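Side-chain contacts in putative aminomethyltransferase (Leptospirillum rubarum, PDB 3TTG), which is of unproven function but, as a putative aminomethyltransferase with a folate-binding domain, probably binds a tetrahydrofolate-type cofactor: residues S27-R30 with I31-K35; S177-H180 with N181-V184; D195-E198 with T199-S203; D239-F242 with P243-G247. One frame throughout, in Å; residues are numbered along the deposited sequence.

How the contacts relate
All four contacts are local and follow one another along the folate-binding domain. Contacts 2 and 4 are the pair that touch: their centres are about 15 Å apart, and His180 N lies 2.8 Å from Gly247 O, a probable hydrogen bond between the two loops. Contact 1 stays about 7 Å from contact 2 at the nearest atoms, yet both reach Lys228, which touches His33 and offers its carbonyl to Gln179. Contact 3 is remote, with its centre about 38 Å from that of contact 4, on the opposite side of the chain's centre. Although the domain probably binds folate, the geometry of these contacts gives no direct evidence of a cofactor site.

Contact 1 (S27-R30 with I31-K35); sequences SDTR and IAHKK
Thr29 and His33, one helical turn apart, run side by side and point the same way, and this is the tighter, more buried part of the contact. The Thr29 hydroxyl lies in the plane of the imidazole at its edge, with OG1 3.8 Å from His33 CD2. That same CD2 approaches Thr29 O to 3.1 Å, while the backbone bond from His33 N to Thr29 O measures 2.9 Å. With CG beside the backbone N (chi1 -72°), the imidazole of His33 is carried back over the preceding turn. Thr29 OG1 and His33 NE2 then share an outside partner, Glu227 OE1, which fixes both polar ends.

Arg30, Ile31 and Lys34 make the looser, exposed side. Lys34 N bonds to Arg30 O at 3.1 Å, whereas the bond from Ile31 N to Asp28 O, 3.2 Å, is weak. Ile31 CD1 comes only within 4.5 Å of Asp28 CB, and the extended Arg30 chain leads off to a salt bridge with Asp317.

The buried side of this short helix, 29-34, packs on helix 218-227, where Tyr224 stacks on the His33 ring and Ser220 bonds Asp28. Val214 of strand 214-215 meets Asp28, Ile31 and Ala32.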
loop_
_atom_site.group_PDB
_atom_site.type_symbol
_atom_site.label_atom_id
_atom_site.label_comp_id
_atom_site.label_asym_id
_atom_site.label_seq_id
_atom_site.Cartn_x
_atom_site.Cartn_y
_atom_site.Cartn_z
ATOM N N SER A 27 -2.386 -20.795 5.624
ATOM C CA SER A 27 -3.375 -21.494 4.802
ATOM C C SER A 27 -4.727 -20.743 4.719
ATOM O O SER A 27 -5.464 -20.929 3.755
ATOM C CB SER A 27 -3.620 -22.914 5.333
ATOM O OG SER A 27 -4.367 -22.859 6.533
ATOM N N ASP A 28 -5.070 -19.954 5.734
ATOM C CA ASP A 28 -6.349 -19.240 5.732
ATOM C C ASP A 28 -6.360 -18.005 4.783
ATOM O O ASP A 28 -7.429 -17.430 4.624
ATOM C CB ASP A 28 -6.793 -18.837 7.143
ATOM C CG ASP A 28 -5.818 -17.966 7.887
ATOM O OD1 ASP A 28 -4.695 -17.768 7.370
ATOM O OD2 ASP A 28 -6.080 -17.674 9.069
ATOM N N THR A 29 -5.248 -17.653 4.062
ATOM C CA THR A 29 -5.391 -16.584 3.045
ATOM C C THR A 29 -6.301 -17.094 1.931
ATOM O O THR A 29 -7.010 -16.317 1.296
ATOM C CB THR A 29 -4.064 -16.115 2.498
ATOM O OG1 THR A 29 -3.484 -17.128 1.672
ATOM C CG2 THR A 29 -3.118 -15.617 3.592
ATOM N N ARG A 30 -6.366 -18.439 1.753
ATOM C CA ARG A 30 -7.230 -19.055 0.726
ATOM C C ARG A 30 -8.683 -18.582 0.853
ATOM O O ARG A 30 -9.324 -18.252 -0.148
ATOM C CB ARG A 30 -7.192 -20.591 0.849
ATOM C CG ARG A 30 -5.845 -21.194 0.497
ATOM C CD ARG A 30 -5.869 -22.691 0.806
ATOM N NE ARG A 30 -4.576 -23.371 0.636
ATOM C CZ ARG A 30 -4.077 -23.820 -0.522
ATOM N NH1 ARG A 30 -4.703 -23.579 -1.664
ATOM N NH2 ARG A 30 -2.929 -24.483 -0.545
ATOM N N ILE A 31 -9.175 -18.476 2.100
ATOM C CA ILE A 31 -10.543 -18.019 2.355
ATOM C C ILE A 31 -10.638 -16.543 1.999
ATOM O O ILE A 31 -11.640 -16.111 1.420
ATOM C CB ILE A 31 -10.939 -18.298 3.825
ATOM C CG1 ILE A 31 -10.867 -19.812 4.147
ATOM C CG2 ILE A 31 -12.337 -17.734 4.155
ATOM C CD1 ILE A 31 -10.845 -20.075 5.724
ATOM N N ALA A 32 -9.628 -15.744 2.341
ATOM C CA ALA A 32 -9.695 -14.320 2.003
ATOM C C ALA A 32 -9.695 -14.093 0.486
ATOM O O ALA A 32 -10.402 -13.212 0.012
ATOM C CB ALA A 32 -8.568 -13.561 2.652
ATOM N N HIS A 33 -8.946 -14.925 -0.287
ATOM C CA HIS A 33 -8.909 -14.810 -1.748
ATOM C C HIS A 33 -10.230 -15.224 -2.403
ATOM O O HIS A 33 -10.563 -14.702 -3.445
ATOM C CB HIS A 33 -7.761 -15.682 -2.339
ATOM C CG HIS A 33 -6.403 -15.151 -2.086
ATOM N ND1 HIS A 33 -5.939 -14.025 -2.721
ATOM C CD2 HIS A 33 -5.433 -15.630 -1.290
ATOM C CE1 HIS A 33 -4.685 -13.869 -2.318
ATOM N NE2 HIS A 33 -4.356 -14.786 -1.416
ATOM N N LYS A 34 -10.973 -16.141 -1.795
ATOM C CA LYS A 34 -12.228 -16.651 -2.348
ATOM C C LYS A 34 -13.457 -15.886 -1.816
ATOM O O LYS A 34 -14.427 -15.737 -2.542
ATOM C CB LYS A 34 -12.352 -18.151 -2.010
ATOM C CG LYS A 34 -13.329 -18.926 -2.897
ATOM C CD LYS A 34 -13.820 -20.245 -2.251
ATOM C CE LYS A 34 -15.250 -20.186 -1.743
ATOM N NZ LYS A 34 -15.614 -21.403 -0.960
ATOM N N LYS A 35 -13.455 -15.503 -0.539
ATOM C CA LYS A 35 -14.577 -14.782 0.084
ATOM C C LYS A 35 -14.112 -13.408 0.561
ATOM O O LYS A 35 -14.192 -12.417 -0.179
ATOM C CB LYS A 35 -15.174 -15.638 1.219
ATOM C CG LYS A 35 -15.738 -16.980 0.678
ATOM C CD LYS A 35 -16.862 -17.563 1.504
ATOM C CE LYS A 35 -16.963 -19.063 1.359
ATOM N NZ LYS A 35 -18.011 -19.653 2.235
#

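Contact 2 (S177-H180 with N181-V184); sequences SFQH and NLDV
Gln179 touches Leu182 and Val184 across a tight turn, and its side chain can be followed outward. CB packs near the Gly247 carbonyl; CG then turns the chain, since chi1 of 75° sets it between the backbone N and the carbonyl carbon, and a second bend at chi2 (-69°) swings the amide across Val184. There CD lies 3.9 Å from Val184 CG1. OE1 approaches the same methyl, CG1 of Val184, to 3.5 Å. NE2 lies 3.6 Å from Val184 CG1 and 4.0 Å from Leu182 CD1, and its bond to the outside carbonyl of Lys228 anchors the amide.

Beneath it, Leu182 N bonds to Gln179 O at 2.9 Å, meeting the oxygen from above the carbonyl plane. His180 and Asn181 both have left-handed backbone angles, which makes this turn close to type I′. A further bond, Phe178 N to Leu182 O at 2.9 Å, and the single bridge of Ser177 with Asp183 close the loop's base.

The loop joins strands 170-173 and 187-193. Phe178 meets Tyr77 of strand 75-81 edge-to-face, His180 NE2 bonds Leu279 O of strand 277-284, and Asn181 bonds Ser250 of helix 249-252.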
loop_
_atom_site.group_PDB
_atom_site.type_symbol
_atom_site.label_atom_id
_atom_site.label_comp_id
_atom_site.label_asym_id
_atom_site.label_seq_id
_atom_site.Cartn_x
_atom_site.Cartn_y
_atom_site.Cartn_z
ATOM N N SER A 177 -6.578 -1.458 -9.154
ATOM C CA SER A 177 -5.256 -1.561 -9.796
ATOM C C SER A 177 -4.194 -0.919 -8.950
ATOM O O SER A 177 -4.398 0.167 -8.383
ATOM C CB SER A 177 -5.251 -0.949 -11.199
ATOM O OG SER A 177 -6.063 -1.798 -11.984
ATOM N N PHE A 178 -3.046 -1.595 -8.824
ATOM C CA PHE A 178 -1.995 -1.061 -8.000
ATOM C C PHE A 178 -0.645 -1.211 -8.678
ATOM O O PHE A 178 -0.452 -0.585 -9.727
ATOM C CB PHE A 178 -2.092 -1.655 -6.556
ATOM C CG PHE A 178 -1.454 -0.771 -5.513
ATOM C CD1 PHE A 178 -1.802 0.585 -5.410
ATOM C CD2 PHE A 178 -0.427 -1.246 -4.700
ATOM C CE1 PHE A 178 -1.234 1.400 -4.436
ATOM C CE2 PHE A 178 0.157 -0.407 -3.724
ATOM C CZ PHE A 178 -0.244 0.919 -3.621
ATOM N N GLN A 179 0.305 -1.947 -8.117
ATOM C CA GLN A 179 1.653 -2.004 -8.689
ATOM C C GLN A 179 1.604 -2.553 -10.130
ATOM O O GLN A 179 0.911 -3.529 -10.430
ATOM C CB GLN A 179 2.628 -2.791 -7.797
ATOM C CG GLN A 179 2.442 -4.318 -7.847
ATOM C CD GLN A 179 1.185 -4.807 -7.221
ATOM O OE1 GLN A 179 0.527 -4.121 -6.433
ATOM N NE2 GLN A 179 0.886 -6.046 -7.434
ATOM N N HIS A 180 2.325 -1.883 -11.004
ATOM C CA HIS A 180 2.430 -2.164 -12.447
ATOM C C HIS A 180 1.050 -2.249 -13.109
ATOM O O HIS A 180 0.915 -2.929 -14.127
ATOM C CB HIS A 180 3.231 -3.477 -12.714
ATOM C CG HIS A 180 4.594 -3.592 -12.116
ATOM N ND1 HIS A 180 5.590 -2.673 -12.375
ATOM C CD2 HIS A 180 5.102 -4.574 -11.327
ATOM C CE1 HIS A 180 6.648 -3.107 -11.718
ATOM N NE2 HIS A 180 6.415 -4.280 -11.134
ATOM N N ASN A 181 0.050 -1.494 -12.587
ATOM C CA ASN A 181 -1.344 -1.493 -12.955
ATOM C C ASN A 181 -1.970 -2.837 -12.904
ATOM O O ASN A 181 -2.894 -3.101 -13.658
ATOM C CB ASN A 181 -1.545 -0.935 -14.347
ATOM C CG ASN A 181 -1.203 0.488 -14.420
ATOM O OD1 ASN A 181 -2.001 1.325 -13.984
ATOM N ND2 ASN A 181 0.008 0.773 -14.880
ATOM N N LEU A 182 -1.521 -3.693 -11.998
ATOM C CA LEU A 182 -2.116 -5.025 -11.880
ATOM C C LEU A 182 -3.325 -4.931 -10.991
ATOM O O LEU A 182 -3.297 -4.192 -9.996
ATOM C CB LEU A 182 -1.074 -6.009 -11.261
ATOM C CG LEU A 182 0.153 -6.261 -12.129
ATOM C CD1 LEU A 182 1.297 -6.893 -11.332
ATOM C CD2 LEU A 182 -0.206 -7.156 -13.316
ATOM N N ASP A 183 -4.335 -5.725 -11.290
ATOM C CA ASP A 183 -5.526 -5.843 -10.457
ATOM C C ASP A 183 -5.138 -6.630 -9.200
ATOM O O ASP A 183 -4.696 -7.764 -9.319
ATOM C CB ASP A 183 -6.650 -6.572 -11.250
ATOM C CG ASP A 183 -8.022 -6.540 -10.611
ATOM O OD1 ASP A 183 -8.109 -6.676 -9.372
ATOM O OD2 ASP A 183 -9.010 -6.504 -11.354
ATOM N N VAL A 184 -5.256 -6.012 -8.009
ATOM C CA VAL A 184 -4.922 -6.651 -6.741
ATOM C C VAL A 184 -6.202 -6.945 -5.901
ATOM O O VAL A 184 -6.123 -7.199 -4.701
ATOM C CB VAL A 184 -3.899 -5.833 -5.948
ATOM C CG1 VAL A 184 -2.593 -5.658 -6.751
ATOM C CG2 VAL A 184 -4.457 -4.487 -5.484
#

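Contact 3 (D195-E198 with T199-S203); sequences DQFE and TTQKS
The Phe197 ring and the Gln201 amide meet obliquely, their planes 64° apart. NE2 of Gln201 comes 3.6 Å from Phe197 CZ, and OE1 of Gln201 lies 3.8 Å from Phe197 CE2, so the amide approaches the CE2-CZ end of the ring at a slant. The ring also takes part in a cation-pi interaction with Arg136. Both side chains leave the helix with CG trans to the backbone N (chi1 180° in Phe197), and the straight Gln201 chain brings its amide level with the far end of the ring. Below them, the backbone bond from Gln201 N to Phe197 O is 2.9 Å long.

This is the opening turn of helix 197-211, which lies against strand 135-141 of the mixed sheet, Phe197 and Thr200 both touching Ile138. Two donors of one residue grip Gln196 O: Thr200 N reaches it at 3.0 Å in the carbonyl plane, and Thr200 OG1 at 2.9 Å from 43° above that plane. Putting a valine at Thr200 would probably leave Gln196 O without its second donor and loosen its hold on the helix start.

On the exposed side, a water accepts from Thr199 N and donates to Asp195 O at 2.8 Å, tying the residues before the helix to its first turn; its bond to Glu198 OE1, 3.4 Å, is weak. Glu198 bends at chi2 to bring its carboxylate back toward that water.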
loop_
_atom_site.group_PDB
_atom_site.type_symbol
_atom_site.label_atom_id
_atom_site.label_comp_id
_atom_site.label_asym_id
_atom_site.label_seq_id
_atom_site.Cartn_x
_atom_site.Cartn_y
_atom_site.Cartn_z
ATOM N N ASP A 195 -16.235 5.215 19.950
ATOM C CA ASP A 195 -17.412 4.779 20.699
ATOM C C ASP A 195 -18.266 3.749 19.944
ATOM O O ASP A 195 -19.101 3.102 20.577
ATOM C CB ASP A 195 -18.276 5.981 21.141
ATOM C CG ASP A 195 -19.108 6.649 20.058
ATOM O OD1 ASP A 195 -20.252 7.010 20.341
ATOM O OD2 ASP A 195 -18.602 6.811 18.931
ATOM N N GLN A 196 -18.063 3.567 18.626
ATOM C CA GLN A 196 -18.830 2.589 17.824
ATOM C C GLN A 196 -18.040 1.321 17.490
ATOM O O GLN A 196 -18.590 0.392 16.869
ATOM C CB GLN A 196 -19.245 3.255 16.512
ATOM C CG GLN A 196 -20.270 4.356 16.773
ATOM C CD GLN A 196 -20.454 5.195 15.543
ATOM O OE1 GLN A 196 -20.437 4.674 14.434
ATOM N NE2 GLN A 196 -20.600 6.504 15.702
ATOM N N PHE A 197 -16.754 1.285 17.893
ATOM C CA PHE A 197 -15.835 0.216 17.570
ATOM C C PHE A 197 -16.302 -1.168 18.023
ATOM O O PHE A 197 -16.321 -2.047 17.177
ATOM C CB PHE A 197 -14.446 0.493 18.145
ATOM C CG PHE A 197 -13.484 -0.622 17.816
ATOM C CD1 PHE A 197 -13.006 -0.780 16.534
ATOM C CD2 PHE A 197 -13.152 -1.581 18.767
ATOM C CE1 PHE A 197 -12.088 -1.786 16.233
ATOM C CE2 PHE A 197 -12.277 -2.608 18.456
ATOM C CZ PHE A 197 -11.760 -2.713 17.178
ATOM N N GLU A 198 -16.542 -1.382 19.339
ATOM C CA GLU A 198 -16.913 -2.686 19.900
ATOM C C GLU A 198 -18.224 -3.226 19.252
ATOM O O GLU A 198 -18.368 -4.436 19.060
ATOM C CB GLU A 198 -17.064 -2.670 21.454
ATOM C CG GLU A 198 -15.806 -2.377 22.247
ATOM C CD GLU A 198 -15.447 -0.900 22.381
ATOM O OE1 GLU A 198 -16.078 -0.065 21.685
ATOM O OE2 GLU A 198 -14.566 -0.568 23.209
ATOM N N THR A 199 -19.156 -2.330 18.922
ATOM C CA THR A 199 -20.401 -2.666 18.226
ATOM C C THR A 199 -20.105 -3.112 16.783
ATOM O O THR A 199 -20.715 -4.060 16.321
ATOM C CB THR A 199 -21.355 -1.461 18.234
ATOM O OG1 THR A 199 -21.687 -1.169 19.585
ATOM C CG2 THR A 199 -22.638 -1.719 17.451
ATOM N N THR A 200 -19.263 -2.390 16.055
ATOM C CA THR A 200 -18.917 -2.721 14.647
ATOM C C THR A 200 -18.153 -4.040 14.592
ATOM O O THR A 200 -18.420 -4.861 13.734
ATOM C CB THR A 200 -18.126 -1.588 14.019
ATOM O OG1 THR A 200 -18.902 -0.407 14.150
ATOM C CG2 THR A 200 -17.805 -1.815 12.513
ATOM N N GLN A 201 -17.214 -4.232 15.513
ATOM C CA GLN A 201 -16.463 -5.470 15.685
ATOM C C GLN A 201 -17.403 -6.690 15.886
ATOM O O GLN A 201 -17.203 -7.715 15.225
ATOM C CB GLN A 201 -15.511 -5.320 16.867
ATOM C CG GLN A 201 -14.677 -6.547 17.183
ATOM C CD GLN A 201 -13.601 -6.227 18.195
ATOM O OE1 GLN A 201 -13.889 -5.980 19.375
ATOM N NE2 GLN A 201 -12.345 -6.229 17.768
ATOM N N LYS A 202 -18.386 -6.578 16.794
ATOM C CA LYS A 202 -19.405 -7.616 17.093
ATOM C C LYS A 202 -20.229 -7.908 15.825
ATOM O O LYS A 202 -20.371 -9.078 15.431
ATOM C CB LYS A 202 -20.314 -7.152 18.257
ATOM C CG LYS A 202 -21.441 -8.125 18.643
ATOM C CD LYS A 202 -20.926 -9.340 19.388
ATOM C CE LYS A 202 -22.057 -10.216 19.911
ATOM N NZ LYS A 202 -22.810 -10.893 18.817
ATOM N N SER A 203 -20.675 -6.844 15.129
ATOM C CA SER A 203 -21.373 -6.992 13.853
ATOM C C SER A 203 -20.505 -7.737 12.837
ATOM O O SER A 203 -20.973 -8.704 12.248
ATOM C CB SER A 203 -21.795 -5.652 13.283
ATOM O OG SER A 203 -22.900 -5.160 14.033
HETATM O O HOH W 1 -19.276 0.291 20.466
#

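Contact 4 (D239-F242 with P243-G247); sequences DSFF and PAEAG
Glu245 reaches back between Phe241 and Phe242, and it meets the two rings at different angles. Against Phe242 the glutamate runs obliquely, ring and carboxylate planes 50° apart, with Glu245 CD 3.5 Å from Phe242 CD2. Against Phe241 it crosses at roughly a right angle, the planes being 57° apart; here OE1 of Glu245 lies in the ring plane at the edge, 3.8 Å from Phe241 CD1. One face of the Phe241 ring carries Ser240 CB over its centre.

The stretched Glu245 chain (chi2 -179°) delivers OE1 to the main chain: Phe242 N donates to Glu245 OE1 at 3.0 Å, meeting the oxygen on its anti side and somewhat out of the carboxylate plane. A second bond runs the other way along the backbone, from Ala246 N to Phe242 O at 3.1 Å. With Pro243 next in line and residues 243-245 in helical conformation, the glutamate bond resembles the backbone-capping half of a capping box on a single turn, which Gly247 N ends by bonding Ala244 O in a type I turn. Replacing Glu245 with a leucine would probably strip Phe242 N of its acceptor and leave Arg277 without its carboxylate mate, since Glu245 OE2 forms a salt bridge there.

In the chain this loop follows helix 218-227 and precedes helix 249-252. Phe241 stacks on Tyr327 of strand 321-329, Phe242 packs on Leu269 of helix 263-271 and has a cation-pi partner in Arg86, and Pro243 rests on Phe79 and Leu81 of strand 75-81.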
loop_
_atom_site.group_PDB
_atom_site.type_symbol
_atom_site.label_atom_id
_atom_site.label_comp_id
_atom_site.label_asym_id
_atom_site.label_seq_id
_atom_site.Cartn_x
_atom_site.Cartn_y
_atom_site.Cartn_z
ATOM N N ASP A 239 12.881 6.032 1.226
ATOM C CA ASP A 239 13.720 7.020 0.548
ATOM C C ASP A 239 14.901 6.476 -0.233
ATOM O O ASP A 239 15.562 7.275 -0.831
ATOM C CB ASP A 239 14.183 8.133 1.466
ATOM C CG ASP A 239 15.173 7.790 2.554
ATOM O OD1 ASP A 239 15.662 6.649 2.572
ATOM O OD2 ASP A 239 15.468 8.674 3.381
ATOM N N SER A 240 15.092 5.162 -0.311
ATOM C CA SER A 240 16.042 4.562 -1.224
ATOM C C SER A 240 15.419 4.458 -2.618
ATOM O O SER A 240 16.136 4.230 -3.571
ATOM C CB SER A 240 16.437 3.164 -0.748
ATOM O OG SER A 240 17.107 3.263 0.492
ATOM N N PHE A 241 14.076 4.538 -2.744
ATOM C CA PHE A 241 13.449 4.250 -4.047
ATOM C C PHE A 241 12.659 5.367 -4.672
ATOM O O PHE A 241 12.218 6.283 -4.000
ATOM C CB PHE A 241 12.530 3.048 -3.885
ATOM C CG PHE A 241 13.282 1.859 -3.314
ATOM C CD1 PHE A 241 14.243 1.190 -4.069
ATOM C CD2 PHE A 241 13.102 1.472 -1.995
ATOM C CE1 PHE A 241 15.004 0.164 -3.503
ATOM C CE2 PHE A 241 13.784 0.361 -1.472
ATOM C CZ PHE A 241 14.786 -0.217 -2.175
ATOM N N PHE A 242 12.449 5.236 -5.991
ATOM C CA PHE A 242 11.626 6.155 -6.791
ATOM C C PHE A 242 10.280 5.560 -7.012
ATOM O O PHE A 242 10.192 4.337 -7.120
ATOM C CB PHE A 242 12.229 6.407 -8.148
ATOM C CG PHE A 242 13.595 7.063 -8.148
ATOM C CD1 PHE A 242 13.777 8.313 -7.599
ATOM C CD2 PHE A 242 14.661 6.479 -8.804
ATOM C CE1 PHE A 242 15.021 8.944 -7.640
ATOM C CE2 PHE A 242 15.907 7.108 -8.839
ATOM C CZ PHE A 242 16.061 8.360 -8.300
ATOM N N PRO A 243 9.223 6.373 -7.189
ATOM C CA PRO A 243 7.875 5.799 -7.494
ATOM C C PRO A 243 7.855 4.856 -8.710
ATOM O O PRO A 243 7.219 3.793 -8.658
ATOM C CB PRO A 243 7.045 7.064 -7.782
ATOM C CG PRO A 243 7.666 8.104 -6.995
ATOM C CD PRO A 243 9.156 7.853 -7.114
ATOM N N ALA A 244 8.540 5.216 -9.792
ATOM C CA ALA A 244 8.578 4.345 -10.988
ATOM C C ALA A 244 9.333 3.034 -10.734
ATOM O O ALA A 244 8.924 1.997 -11.244
ATOM C CB ALA A 244 9.171 5.051 -12.144
ATOM N N GLU A 245 10.382 3.051 -9.896
ATOM C CA GLU A 245 11.047 1.793 -9.514
ATOM C C GLU A 245 10.062 0.873 -8.803
ATOM O O GLU A 245 10.041 -0.322 -9.043
ATOM C CB GLU A 245 12.230 2.061 -8.604
ATOM C CG GLU A 245 13.358 2.733 -9.332
ATOM C CD GLU A 245 14.546 2.970 -8.426
ATOM O OE1 GLU A 245 14.362 3.290 -7.224
ATOM O OE2 GLU A 245 15.678 2.848 -8.938
ATOM N N ALA A 246 9.256 1.439 -7.917
ATOM C CA ALA A 246 8.205 0.705 -7.175
ATOM C C ALA A 246 6.985 0.260 -7.999
ATOM O O ALA A 246 6.150 -0.481 -7.467
ATOM C CB ALA A 246 7.746 1.541 -6.004
ATOM N N GLY A 247 6.909 0.593 -9.295
ATOM C CA GLY A 247 5.773 0.223 -10.117
ATOM C C GLY A 247 4.496 0.988 -9.780
ATOM O O GLY A 247 3.410 0.524 -10.112
#